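Local coordinates for protein Pbp related beta-lactamase (Pyrococcus abyssi, PDB 2QMI) that probably hydrolyses peptides as a self-compartmentalizing octamer related to penicillin-binding proteins and beta-lactamases, at residues Y399-F404 / L437-Y442; F404-E409 / K414-S419; T65-M70 / A245-M250; L189-M194 / E256-K261. One frame throughout, in Å; residues are numbered along the deposited sequence.

Contact 1. Residues Y399-F404 / L437-Y442; sequences YTIPLF and LIFERY
Phe439 is the one residue of segment 437-442 that closes on segment 399-404, where Ile401 and Leu403 receive it. Two residues earlier in the same strand, Leu437 makes backbone bonds with Leu444. The ring of Phe439 has its CG anti to the backbone N (chi1 -178°) and meets Ile401 from the opposite direction: Ile401 CD1 lies 3.4 Å from Phe439 CE2 and 3.6 Å from Phe439 CZ. Leu403 CD2 approaches Phe439 CE1 more loosely, at 4.4 Å, and both methyls reach the ring obliquely. Beyond Phe439 the chain reverses in a type II' turn, within which Arg441 grips Glu440 side-on, NE to OE1 at 2.7 Å and NH2 to OE2 at 3.0 Å, and Arg441 N adds a second bond to OE1. Tyr442 N closes the turn 3.0 Å from Phe439 O, and Tyr442 OH bonds to Glu118 of a second subunit. Strands 400-408 and 434-439 are not neighbours in the barrel, and the CA atoms of Leu403 and Phe439 stay 10.7 Å apart, so the side chains meet across its interior. With no hydrogen bond between the segments, this cross-barrel contact depends on apolar packing alone.

Contact 2. Residues F404-E409 / K414-S419; sequences FPEVLE and KCYTLS
Phe404 and Tyr416 form the dense half of this contact. Phe404 CB sits over one face of the Tyr416 ring in a CH-pi contact, 3.9 Å from its centroid and 21° off the normal, while the two ring planes are inclined at 56°. Tyr416 CG occupies the crowded position between its backbone N and carbonyl carbon (chi1 71°), which folds the ring back over the partner strand. Backbone bonds clamp the pair: Phe404 N to Tyr416 O at 2.8 Å is nearly straight, whereas Tyr416 N reaches Phe404 O at 3.1 Å from above the carbonyl plane. Cys415 SG packs 4.1 Å from Pro405 CG. The strands are antiparallel neighbours of a hairpin in the closed barrel of the octamerisation domain, and their register slips here in a classic beta bulge: Glu406 and Val407 both face Lys414. Lys414 O accepts Glu406 N at 2.8 Å and Val407 N at 3.1 Å, the latter in the carbonyl plane. Lys414 N to Val407 O (2.8 Å) holds the backbone here too; it is the side chains that are looser and reach solvent. Val407 CB and Lys414 CB touch at 3.8 Å, and exposed Glu406 has its CB at the edge of the Tyr416 ring, near CD2. On the tight side Phe404 stacks on Phe404 of a second subunit, where Tyr416 OH also bonds to Tyr416 OH.

Contact 3. Residues T65-M70 / A245-M250; sequences TALAIM and AKYLKM
Tyr247 OH is held by two hydroxyls, Tyr251 OH in its own helix and Ser63 OG in helix 61-74, while the ring it terminates borders Leu67. The phenol is thus fixed at its far end, and Phe64 stacks on the ring while Tyr251 meets it edge-to-face. Leu67 uses another part of the same ring: its CD2 methyl lies at the edge, near the ring plane, 4.4 Å from Tyr247 CE1. That methyl has a second neighbour one turn along, since Met250 CE stands 4.3 Å from Leu67 CD2. Met250 can reach it because its CG is anti to the backbone N (chi1 -172°), sending the thioether out from the helix towards segment 65-70. With neither of these two methyl contacts close, Leu67 packs against Tyr247 and Met250 without tight interlocking. The backbones remain well separated, with Leu67 CA and Tyr247 CA 11.3 Å apart, and no hydrogen bond joins the two segments. Met267 and Ile188 also pack against Leu67, and all three touching residues are buried. This is side-chain packing between two helices of the beta-lactamase-type domain; helix 61-74 has at its start a sequence consistent with the SxxK motif of serine beta-lactamases and penicillin-binding proteins.

Contact 4. Residues L189-M194 / E256-K261; sequences LEPLGM and ESIVSK
The terminal methyl of Ile258 touches two residues of segment 189-194, Pro191 and Leu192, and its side chain crosses each at about a right angle. Ile258 CD1 lies 3.7 Å from Leu192 CD1, and the same Leu192 methyl is 3.9 Å from Ile258 CG1, so the leucine branch lies against the last bond of the isoleucine. The proline ring makes the second contact: Pro191 CG is 3.9 Å from Ile258 CD1. In Ile258 a chi1 of -41° puts CG1 beside the backbone N, and a chi2 of -56° then brings CD1 against both partners. Segment 189-194 ends helix 180-189 in a Schellman motif, with Met194 N bonded to Leu189 O at 2.8 Å and Gly193 N to Glu190 O at 3.0 Å; Gly193, at positive phi, is the C-prime residue. Pro191 and Leu192, just ahead of this glycine, supply the atoms that meet Ile258. The second segment leads into helix 261-267, and from the loop Glu256 OE2 accepts Lys261 N at 2.9 Å through its anti lone pair, tying the two ends of the segment together. Ser260 occupies the N-cap position without a capping bond, its OG going instead to Glu74. Behind the contact, Ile258 also packs on Met250 and Ile188, while Pro191 is exposed.

Contacts 1 and 2 belong to the octamerisation barrel, contacts 3 and 4 to the beta-lactamase-type domain, and the two pairs lie on opposite sides of the chain's centre, with centres 43 to 56 Å apart. Contacts 1 and 2 share Phe404 and strand 400-408, and both touch a second subunit; the first is buried and wholly apolar across the barrel, the second is partly buried and joins adjacent strands by backbone bonds. Contacts 3 and 4 lack hydrogen bonds between their segments, and no other chain touches them. Contact 3 is buried, contact 4 nearer the surface; a probable hydrogen bond from Lys246 NZ to Gly193 O and packing of Tyr247 on Leu192 join them.

Contact 1. Residues Y399-F404 / L437-Y442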
loop_
_atom_site.group_PDB
_atom_site.type_symbol
_atom_site.label_atom_id
_atom_site.label_comp_id
_atom_site.label_asym_id
_atom_site.label_seq_id
_atom_site.Cartn_x
_atom_site.Cartn_y
_atom_site.Cartn_z
ATOM N N TYR A 399 -24.014 -0.069 -2.736
ATOM C CA TYR A 399 -24.450 -0.883 -3.880
ATOM C C TYR A 399 -24.810 -0.003 -5.090
ATOM O O TYR A 399 -25.070 1.194 -4.929
ATOM C CB TYR A 399 -25.635 -1.783 -3.482
ATOM C CG TYR A 399 -26.944 -1.061 -3.261
ATOM C CD1 TYR A 399 -27.043 -0.010 -2.345
ATOM C CD2 TYR A 399 -28.099 -1.437 -3.964
ATOM C CE1 TYR A 399 -28.263 0.654 -2.132
ATOM C CE2 TYR A 399 -29.320 -0.779 -3.757
ATOM C CZ TYR A 399 -29.395 0.264 -2.842
ATOM O OH TYR A 399 -30.596 0.924 -2.637
ATOM N N THR A 400 -24.825 -0.598 -6.290
ATOM C CA THR A 400 -25.109 0.139 -7.533
ATOM C C THR A 400 -26.253 -0.380 -8.414
ATOM O O THR A 400 -26.451 -1.594 -8.547
ATOM C CB THR A 400 -23.846 0.219 -8.411
ATOM O OG1 THR A 400 -22.874 1.052 -7.769
ATOM C CG2 THR A 400 -24.167 0.796 -9.792
ATOM N N ILE A 401 -26.978 0.561 -9.029
ATOM C CA ILE A 401 -28.109 0.260 -9.908
ATOM C C ILE A 401 -27.946 0.901 -11.291
ATOM O O ILE A 401 -27.540 2.067 -11.401
ATOM C CB ILE A 401 -29.431 0.807 -9.321
ATOM C CG1 ILE A 401 -29.752 0.108 -8.003
ATOM C CG2 ILE A 401 -30.569 0.627 -10.318
ATOM C CD1 ILE A 401 -31.023 0.617 -7.346
ATOM N N PRO A 402 -28.258 0.146 -12.365
ATOM C CA PRO A 402 -28.159 0.647 -13.741
ATOM C C PRO A 402 -29.509 1.202 -14.186
ATOM O O PRO A 402 -30.512 0.492 -14.139
ATOM C CB PRO A 402 -27.768 -0.597 -14.530
ATOM C CG PRO A 402 -28.565 -1.662 -13.833
ATOM C CD PRO A 402 -28.363 -1.329 -12.356
ATOM N N LEU A 403 -29.537 2.464 -14.609
ATOM C CA LEU A 403 -30.784 3.091 -15.058
ATOM C C LEU A 403 -30.787 3.453 -16.546
ATOM O O LEU A 403 -29.854 4.087 -17.052
ATOM C CB LEU A 403 -31.066 4.353 -14.240
ATOM C CG LEU A 403 -31.242 4.220 -12.725
ATOM C CD1 LEU A 403 -31.523 5.599 -12.148
ATOM C CD2 LEU A 403 -32.385 3.267 -12.397
ATOM N N PHE A 404 -31.848 3.056 -17.238
ATOM C CA PHE A 404 -31.989 3.325 -18.664
ATOM C C PHE A 404 -33.005 4.430 -18.920
ATOM O O PHE A 404 -34.182 4.277 -18.601
ATOM C CB PHE A 404 -32.450 2.060 -19.393
ATOM C CG PHE A 404 -31.377 1.019 -19.566
ATOM C CD1 PHE A 404 -30.295 0.953 -18.694
ATOM C CD2 PHE A 404 -31.475 0.080 -20.585
ATOM C CE1 PHE A 404 -29.326 -0.037 -18.832
ATOM C CE2 PHE A 404 -30.515 -0.915 -20.735
ATOM C CZ PHE A 404 -29.437 -0.974 -19.857
ATOM N N LEU A 437 -34.996 13.411 -6.967
ATOM C CA LEU A 437 -34.992 12.047 -7.481
ATOM C C LEU A 437 -36.030 11.220 -6.723
ATOM O O LEU A 437 -36.010 11.151 -5.499
ATOM C CB LEU A 437 -33.602 11.412 -7.324
ATOM C CG LEU A 437 -33.513 9.903 -7.590
ATOM C CD1 LEU A 437 -34.070 9.572 -8.961
ATOM C CD2 LEU A 437 -32.081 9.451 -7.483
ATOM N N ILE A 438 -36.952 10.616 -7.458
ATOM C CA ILE A 438 -37.980 9.780 -6.853
ATOM C C ILE A 438 -37.713 8.371 -7.353
ATOM O O ILE A 438 -37.915 8.084 -8.531
ATOM C CB ILE A 438 -39.406 10.172 -7.304
ATOM C CG1 ILE A 438 -39.678 11.655 -7.030
ATOM C CG2 ILE A 438 -40.423 9.277 -6.603
ATOM C CD1 ILE A 438 -39.627 12.056 -5.568
ATOM N N PHE A 439 -37.253 7.495 -6.467
ATOM C CA PHE A 439 -36.956 6.123 -6.857
ATOM C C PHE A 439 -37.625 5.119 -5.913
ATOM O O PHE A 439 -37.236 4.970 -4.753
ATOM C CB PHE A 439 -35.441 5.914 -6.891
ATOM C CG PHE A 439 -35.032 4.545 -7.332
ATOM C CD1 PHE A 439 -35.498 4.020 -8.533
ATOM C CD2 PHE A 439 -34.183 3.773 -6.542
ATOM C CE1 PHE A 439 -35.126 2.744 -8.945
ATOM C CE2 PHE A 439 -33.803 2.493 -6.943
ATOM C CZ PHE A 439 -34.277 1.978 -8.147
ATOM N N GLU A 440 -38.627 4.426 -6.442
ATOM C CA GLU A 440 -39.412 3.460 -5.686
ATOM C C GLU A 440 -39.994 4.127 -4.439
ATOM O O GLU A 440 -40.860 4.997 -4.553
ATOM C CB GLU A 440 -38.581 2.232 -5.295
ATOM C CG GLU A 440 -39.441 1.132 -4.656
ATOM C CD GLU A 440 -38.856 0.595 -3.356
ATOM O OE1 GLU A 440 -38.228 1.382 -2.613
ATOM O OE2 GLU A 440 -39.036 -0.611 -3.074
ATOM N N ARG A 441 -39.511 3.751 -3.259
ATOM C CA ARG A 441 -40.029 4.322 -2.015
ATOM C C ARG A 441 -39.388 5.633 -1.577
ATOM O O ARG A 441 -39.989 6.394 -0.831
ATOM C CB ARG A 441 -39.868 3.324 -0.862
ATOM C CG ARG A 441 -38.456 3.300 -0.260
ATOM C CD ARG A 441 -38.249 2.099 0.663
ATOM N NE ARG A 441 -38.556 0.852 -0.030
ATOM C CZ ARG A 441 -38.669 -0.335 0.556
ATOM N NH1 ARG A 441 -38.491 -0.460 1.867
ATOM N NH2 ARG A 441 -38.993 -1.397 -0.176
ATOM N N TYR A 442 -38.177 5.905 -2.037
ATOM C CA TYR A 442 -37.461 7.098 -1.594
ATOM C C TYR A 442 -37.606 8.393 -2.390
ATOM O O TYR A 442 -38.055 8.408 -3.533
ATOM C CB TYR A 442 -35.968 6.780 -1.508
ATOM C CG TYR A 442 -35.617 5.501 -0.772
ATOM C CD1 TYR A 442 -35.593 5.456 0.620
ATOM C CD2 TYR A 442 -35.262 4.347 -1.475
ATOM C CE1 TYR A 442 -35.216 4.303 1.296
ATOM C CE2 TYR A 442 -34.882 3.178 -0.802
ATOM C CZ TYR A 442 -34.861 3.169 0.582
ATOM O OH TYR A 442 -34.472 2.033 1.251
#

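Contact 2. Residues F404-E409 / K414-S419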
loop_
_atom_site.group_PDB
_atom_site.type_symbol
_atom_site.label_atom_id
_atom_site.label_comp_id
_atom_site.label_asym_id
_atom_site.label_seq_id
_atom_site.Cartn_x
_atom_site.Cartn_y
_atom_site.Cartn_z
ATOM N N PHE A 404 -31.848 3.056 -17.238
ATOM C CA PHE A 404 -31.989 3.325 -18.664
ATOM C C PHE A 404 -33.005 4.430 -18.920
ATOM O O PHE A 404 -34.182 4.277 -18.601
ATOM C CB PHE A 404 -32.450 2.060 -19.393
ATOM C CG PHE A 404 -31.377 1.019 -19.566
ATOM C CD1 PHE A 404 -30.295 0.953 -18.694
ATOM C CD2 PHE A 404 -31.475 0.080 -20.585
ATOM C CE1 PHE A 404 -29.326 -0.037 -18.832
ATOM C CE2 PHE A 404 -30.515 -0.915 -20.735
ATOM C CZ PHE A 404 -29.437 -0.974 -19.857
ATOM N N PRO A 405 -32.568 5.558 -19.502
ATOM C CA PRO A 405 -33.505 6.649 -19.777
ATOM C C PRO A 405 -34.554 6.218 -20.793
ATOM O O PRO A 405 -34.213 5.745 -21.874
ATOM C CB PRO A 405 -32.597 7.753 -20.313
ATOM C CG PRO A 405 -31.317 7.508 -19.596
ATOM C CD PRO A 405 -31.181 6.008 -19.712
ATOM N N GLU A 406 -35.826 6.375 -20.435
ATOM C CA GLU A 406 -36.934 6.004 -21.306
ATOM C C GLU A 406 -37.629 7.275 -21.747
ATOM O O GLU A 406 -38.399 7.266 -22.706
ATOM C CB GLU A 406 -37.933 5.117 -20.557
ATOM C CG GLU A 406 -39.190 4.748 -21.347
ATOM C CD GLU A 406 -40.316 4.233 -20.446
ATOM O OE1 GLU A 406 -40.172 3.131 -19.862
ATOM O OE2 GLU A 406 -41.352 4.933 -20.311
ATOM N N VAL A 407 -37.364 8.367 -21.034
ATOM C CA VAL A 407 -37.970 9.654 -21.359
ATOM C C VAL A 407 -37.055 10.814 -20.963
ATOM O O VAL A 407 -36.727 10.986 -19.781
ATOM C CB VAL A 407 -39.342 9.828 -20.645
ATOM C CG1 VAL A 407 -39.965 11.175 -21.023
ATOM C CG2 VAL A 407 -40.288 8.696 -21.037
ATOM N N LEU A 408 -36.635 11.605 -21.953
ATOM C CA LEU A 408 -35.772 12.755 -21.689
ATOM C C LEU A 408 -36.371 14.077 -22.128
ATOM O O LEU A 408 -36.819 14.231 -23.262
ATOM C CB LEU A 408 -34.419 12.607 -22.376
ATOM C CG LEU A 408 -33.394 11.680 -21.738
ATOM C CD1 LEU A 408 -33.816 10.240 -21.954
ATOM C CD2 LEU A 408 -32.038 11.935 -22.362
ATOM N N GLU A 409 -36.356 15.034 -21.216
ATOM C CA GLU A 409 -36.867 16.366 -21.473
ATOM C C GLU A 409 -35.959 17.277 -20.665
ATOM O O GLU A 409 -35.208 16.801 -19.815
ATOM C CB GLU A 409 -38.330 16.473 -21.017
ATOM C CG GLU A 409 -39.255 15.508 -21.780
ATOM C CD GLU A 409 -40.711 15.558 -21.330
ATOM O OE1 GLU A 409 -40.972 15.417 -20.115
ATOM O OE2 GLU A 409 -41.603 15.724 -22.199
ATOM N N LYS A 414 -37.058 10.306 -17.089
ATOM C CA LYS A 414 -37.644 9.109 -16.499
ATOM C C LYS A 414 -36.775 7.920 -16.895
ATOM O O LYS A 414 -36.519 7.703 -18.078
ATOM C CB LYS A 414 -39.075 8.911 -17.001
ATOM C CG LYS A 414 -39.788 7.725 -16.381
ATOM C CD LYS A 414 -41.271 7.708 -16.733
ATOM C CE LYS A 414 -42.006 6.610 -15.979
ATOM N NZ LYS A 414 -43.473 6.609 -16.258
ATOM N N CYS A 415 -36.300 7.171 -15.907
ATOM C CA CYS A 415 -35.454 6.013 -16.168
ATOM C C CYS A 415 -36.088 4.773 -15.577
ATOM O O CYS A 415 -37.069 4.858 -14.835
ATOM C CB CYS A 415 -34.073 6.186 -15.534
ATOM S SG CYS A 415 -33.212 7.667 -16.018
ATOM N N TYR A 416 -35.516 3.621 -15.900
ATOM C CA TYR A 416 -36.019 2.358 -15.382
ATOM C C TYR A 416 -34.866 1.389 -15.288
ATOM O O TYR A 416 -33.878 1.505 -16.018
ATOM C CB TYR A 416 -37.099 1.787 -16.305
ATOM C CG TYR A 416 -36.581 1.271 -17.630
ATOM C CD1 TYR A 416 -36.057 -0.019 -17.742
ATOM C CD2 TYR A 416 -36.612 2.072 -18.773
ATOM C CE1 TYR A 416 -35.579 -0.503 -18.958
ATOM C CE2 TYR A 416 -36.132 1.595 -20.004
ATOM C CZ TYR A 416 -35.619 0.304 -20.083
ATOM O OH TYR A 416 -35.150 -0.181 -21.288
ATOM N N THR A 417 -34.992 0.436 -14.375
ATOM C CA THR A 417 -33.972 -0.572 -14.192
ATOM C C THR A 417 -34.682 -1.911 -14.146
ATOM O O THR A 417 -35.855 -2.000 -14.515
ATOM C CB THR A 417 -33.210 -0.362 -12.896
ATOM O OG1 THR A 417 -32.132 -1.305 -12.827
ATOM C CG2 THR A 417 -34.140 -0.540 -11.698
ATOM N N LEU A 418 -33.986 -2.947 -13.688
ATOM C CA LEU A 418 -34.585 -4.275 -13.621
ATOM C C LEU A 418 -34.961 -4.665 -12.197
ATOM O O LEU A 418 -34.152 -4.547 -11.270
ATOM C CB LEU A 418 -33.632 -5.312 -14.215
ATOM C CG LEU A 418 -34.321 -6.362 -15.100
ATOM C CD1 LEU A 418 -35.287 -7.188 -14.253
ATOM C CD2 LEU A 418 -35.060 -5.676 -16.259
ATOM N N SER A 419 -36.201 -5.131 -12.040
ATOM C CA SER A 419 -36.744 -5.541 -10.743
ATOM C C SER A 419 -37.415 -6.899 -10.885
ATOM O O SER A 419 -38.469 -7.005 -11.518
ATOM C CB SER A 419 -37.809 -4.556 -10.275
ATOM O OG SER A 419 -39.012 -4.740 -11.025
#

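Contact 3. Residues T65-M70 / A245-M250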
loop_
_atom_site.group_PDB
_atom_site.type_symbol
_atom_site.label_atom_id
_atom_site.label_comp_id
_atom_site.label_asym_id
_atom_site.label_seq_id
_atom_site.Cartn_x
_atom_site.Cartn_y
_atom_site.Cartn_z
ATOM N N THR A 65 -11.240 1.706 -50.889
ATOM C CA THR A 65 -11.163 0.323 -51.314
ATOM C C THR A 65 -12.380 -0.032 -52.167
ATOM O O THR A 65 -12.254 -0.728 -53.180
ATOM C CB THR A 65 -11.112 -0.629 -50.103
ATOM O OG1 THR A 65 -9.891 -0.426 -49.383
ATOM C CG2 THR A 65 -11.199 -2.084 -50.556
ATOM N N ALA A 66 -13.556 0.437 -51.755
ATOM C CA ALA A 66 -14.786 0.151 -52.489
ATOM C C ALA A 66 -14.777 0.821 -53.861
ATOM O O ALA A 66 -15.299 0.267 -54.831
ATOM C CB ALA A 66 -15.994 0.614 -51.689
ATOM N N LEU A 67 -14.178 2.005 -53.940
ATOM C CA LEU A 67 -14.106 2.735 -55.195
ATOM C C LEU A 67 -13.217 1.974 -56.175
ATOM O O LEU A 67 -13.574 1.800 -57.345
ATOM C CB LEU A 67 -13.555 4.146 -54.957
ATOM C CG LEU A 67 -13.542 5.115 -56.148
ATOM C CD1 LEU A 67 -14.957 5.309 -56.694
ATOM C CD2 LEU A 67 -12.972 6.450 -55.702
ATOM N N ALA A 68 -12.061 1.520 -55.698
ATOM C CA ALA A 68 -11.136 0.763 -56.536
ATOM C C ALA A 68 -11.875 -0.429 -57.136
ATOM O O ALA A 68 -11.719 -0.740 -58.325
ATOM C CB ALA A 68 -9.957 0.278 -55.712
ATOM N N ILE A 69 -12.683 -1.084 -56.306
ATOM C CA ILE A 69 -13.462 -2.238 -56.731
ATOM C C ILE A 69 -14.455 -1.847 -57.822
ATOM O O ILE A 69 -14.648 -2.598 -58.775
ATOM C CB ILE A 69 -14.247 -2.859 -55.548
ATOM C CG1 ILE A 69 -13.279 -3.526 -54.564
ATOM C CG2 ILE A 69 -15.274 -3.859 -56.067
ATOM C CD1 ILE A 69 -12.551 -4.764 -55.101
ATOM N N MET A 70 -15.089 -0.683 -57.679
ATOM C CA MET A 70 -16.052 -0.218 -58.676
ATOM C C MET A 70 -15.357 -0.003 -60.010
ATOM O O MET A 70 -15.893 -0.339 -61.063
ATOM C CB MET A 70 -16.704 1.103 -58.239
ATOM C CG MET A 70 -17.617 1.019 -57.017
ATOM S SD MET A 70 -19.123 0.033 -57.259
ATOM C CE MET A 70 -18.593 -1.538 -56.601
ATOM N N ALA A 245 -11.458 16.792 -48.659
ATOM C CA ALA A 245 -12.458 17.702 -49.232
ATOM C C ALA A 245 -12.491 17.460 -50.745
ATOM O O ALA A 245 -13.555 17.335 -51.340
ATOM C CB ALA A 245 -12.097 19.151 -48.938
ATOM N N LYS A 246 -11.308 17.386 -51.353
ATOM C CA LYS A 246 -11.196 17.131 -52.783
ATOM C C LYS A 246 -11.855 15.790 -53.067
ATOM O O LYS A 246 -12.506 15.608 -54.092
ATOM C CB LYS A 246 -9.726 17.059 -53.201
ATOM C CG LYS A 246 -8.954 18.354 -53.043
ATOM C CD LYS A 246 -7.482 18.140 -53.334
ATOM C CE LYS A 246 -6.712 19.436 -53.213
ATOM N NZ LYS A 246 -5.254 19.207 -53.367
ATOM N N TYR A 247 -11.664 14.856 -52.139
ATOM C CA TYR A 247 -12.215 13.513 -52.242
ATOM C C TYR A 247 -13.739 13.543 -52.177
ATOM O O TYR A 247 -14.419 12.875 -52.963
ATOM C CB TYR A 247 -11.653 12.638 -51.118
ATOM C CG TYR A 247 -12.120 11.203 -51.144
ATOM C CD1 TYR A 247 -11.873 10.386 -52.248
ATOM C CD2 TYR A 247 -12.799 10.652 -50.054
ATOM C CE1 TYR A 247 -12.290 9.056 -52.266
ATOM C CE2 TYR A 247 -13.220 9.327 -50.063
ATOM C CZ TYR A 247 -12.964 8.535 -51.172
ATOM O OH TYR A 247 -13.386 7.229 -51.183
ATOM N N LEU A 248 -14.273 14.312 -51.232
ATOM C CA LEU A 248 -15.719 14.438 -51.079
ATOM C C LEU A 248 -16.310 15.116 -52.314
ATOM O O LEU A 248 -17.377 14.736 -52.787
ATOM C CB LEU A 248 -16.044 15.249 -49.820
ATOM C CG LEU A 248 -15.982 14.440 -48.517
ATOM C CD1 LEU A 248 -15.928 15.352 -47.297
ATOM C CD2 LEU A 248 -17.193 13.531 -48.462
ATOM N N LYS A 249 -15.590 16.107 -52.837
ATOM C CA LYS A 249 -16.012 16.864 -54.019
ATOM C C LYS A 249 -16.414 15.929 -55.165
ATOM O O LYS A 249 -17.410 16.151 -55.851
ATOM C CB LYS A 249 -14.869 17.793 -54.457
ATOM C CG LYS A 249 -15.153 18.689 -55.655
ATOM C CD LYS A 249 -13.955 19.623 -55.926
ATOM C CE LYS A 249 -14.200 20.558 -57.122
ATOM N NZ LYS A 249 -15.452 21.388 -56.966
ATOM N N MET A 250 -15.640 14.868 -55.350
ATOM C CA MET A 250 -15.912 13.905 -56.406
ATOM C C MET A 250 -17.301 13.282 -56.255
ATOM O O MET A 250 -18.079 13.249 -57.212
ATOM C CB MET A 250 -14.857 12.797 -56.402
ATOM C CG MET A 250 -14.968 11.872 -57.595
ATOM S SD MET A 250 -14.412 10.203 -57.244
ATOM C CE MET A 250 -15.837 9.588 -56.344
#

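Contact 4. Residues L189-M194 / E256-K261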
loop_
_atom_site.group_PDB
_atom_site.type_symbol
_atom_site.label_atom_id
_atom_site.label_comp_id
_atom_site.label_asym_id
_atom_site.label_seq_id
_atom_site.Cartn_x
_atom_site.Cartn_y
_atom_site.Cartn_z
ATOM N N LEU A 189 -5.874 8.695 -55.795
ATOM C CA LEU A 189 -5.252 9.853 -55.169
ATOM C C LEU A 189 -4.649 10.885 -56.129
ATOM O O LEU A 189 -4.923 12.078 -56.006
ATOM C CB LEU A 189 -4.178 9.392 -54.177
ATOM C CG LEU A 189 -4.697 8.564 -52.998
ATOM C CD1 LEU A 189 -3.561 8.321 -51.992
ATOM C CD2 LEU A 189 -5.859 9.305 -52.337
ATOM N N GLU A 190 -3.829 10.438 -57.075
ATOM C CA GLU A 190 -3.202 11.372 -58.011
ATOM C C GLU A 190 -4.221 12.024 -58.948
ATOM O O GLU A 190 -4.222 13.237 -59.110
ATOM C CB GLU A 190 -2.078 10.673 -58.793
ATOM C CG GLU A 190 -0.976 10.137 -57.876
ATOM C CD GLU A 190 0.248 9.600 -58.612
ATOM O OE1 GLU A 190 0.083 8.776 -59.541
ATOM O OE2 GLU A 190 1.385 9.996 -58.243
ATOM N N PRO A 191 -5.105 11.233 -59.573
ATOM C CA PRO A 191 -6.088 11.860 -60.461
ATOM C C PRO A 191 -7.042 12.797 -59.721
ATOM O O PRO A 191 -7.675 13.666 -60.331
ATOM C CB PRO A 191 -6.814 10.662 -61.084
ATOM C CG PRO A 191 -6.600 9.556 -60.085
ATOM C CD PRO A 191 -5.178 9.767 -59.664
ATOM N N LEU A 192 -7.145 12.625 -58.405
ATOM C CA LEU A 192 -8.023 13.465 -57.592
ATOM C C LEU A 192 -7.260 14.644 -56.982
ATOM O O LEU A 192 -7.852 15.508 -56.338
ATOM C CB LEU A 192 -8.674 12.632 -56.484
ATOM C CG LEU A 192 -10.199 12.504 -56.492
ATOM C CD1 LEU A 192 -10.717 12.256 -57.904
ATOM C CD2 LEU A 192 -10.600 11.365 -55.556
ATOM N N GLY A 193 -5.948 14.670 -57.183
ATOM C CA GLY A 193 -5.132 15.759 -56.665
ATOM C C GLY A 193 -4.722 15.687 -55.200
ATOM O O GLY A 193 -4.208 16.666 -54.647
ATOM N N MET A 194 -4.941 14.534 -54.572
ATOM C CA MET A 194 -4.594 14.340 -53.168
ATOM C C MET A 194 -3.122 13.975 -53.042
ATOM O O MET A 194 -2.768 12.795 -52.974
ATOM C CB MET A 194 -5.474 13.241 -52.576
ATOM C CG MET A 194 -6.931 13.666 -52.470
ATOM S SD MET A 194 -8.101 12.323 -52.559
ATOM C CE MET A 194 -7.991 11.669 -50.847
ATOM N N GLU A 256 -16.899 12.079 -62.869
ATOM C CA GLU A 256 -16.523 10.770 -63.398
ATOM C C GLU A 256 -15.057 10.548 -63.776
ATOM O O GLU A 256 -14.758 9.803 -64.709
ATOM C CB GLU A 256 -17.432 10.448 -64.594
ATOM C CG GLU A 256 -18.914 10.476 -64.225
ATOM C CD GLU A 256 -19.841 10.300 -65.412
ATOM O OE1 GLU A 256 -19.782 11.142 -66.340
ATOM O OE2 GLU A 256 -20.635 9.326 -65.413
ATOM N N SER A 257 -14.145 11.178 -63.047
ATOM C CA SER A 257 -12.720 11.024 -63.309
ATOM C C SER A 257 -12.235 9.623 -62.918
ATOM O O SER A 257 -11.219 9.151 -63.438
ATOM C CB SER A 257 -11.902 12.048 -62.507
ATOM O OG SER A 257 -12.259 13.383 -62.817
ATOM N N ILE A 258 -12.949 8.967 -61.999
ATOM C CA ILE A 258 -12.550 7.634 -61.527
ATOM C C ILE A 258 -13.481 6.533 -62.022
ATOM O O ILE A 258 -13.026 5.479 -62.468
ATOM C CB ILE A 258 -12.510 7.578 -59.971
ATOM C CG1 ILE A 258 -11.897 8.869 -59.414
ATOM C CG2 ILE A 258 -11.692 6.361 -59.503
ATOM C CD1 ILE A 258 -10.529 9.184 -59.961
ATOM N N VAL A 259 -14.784 6.777 -61.912
ATOM C CA VAL A 259 -15.801 5.827 -62.354
ATOM C C VAL A 259 -17.031 6.596 -62.815
ATOM O O VAL A 259 -17.195 7.770 -62.485
ATOM C CB VAL A 259 -16.256 4.869 -61.208
ATOM C CG1 VAL A 259 -15.077 4.067 -60.680
ATOM C CG2 VAL A 259 -16.917 5.665 -60.087
ATOM N N SER A 260 -17.894 5.923 -63.577
ATOM C CA SER A 260 -19.136 6.524 -64.054
ATOM C C SER A 260 -20.072 6.745 -62.865
ATOM O O SER A 260 -19.966 6.070 -61.837
ATOM C CB SER A 260 -19.816 5.609 -65.077
ATOM O OG SER A 260 -19.031 5.477 -66.250
ATOM N N LYS A 261 -20.984 7.695 -63.021
ATOM C CA LYS A 261 -21.947 8.050 -61.988
ATOM C C LYS A 261 -22.818 6.879 -61.568
ATOM O O LYS A 261 -23.279 6.815 -60.425
ATOM C CB LYS A 261 -22.828 9.199 -62.484
ATOM C CG LYS A 261 -23.416 8.968 -63.878
ATOM C CD LYS A 261 -24.023 10.251 -64.437
ATOM C CE LYS A 261 -24.239 10.152 -65.947
ATOM N NZ LYS A 261 -25.166 9.042 -66.299
#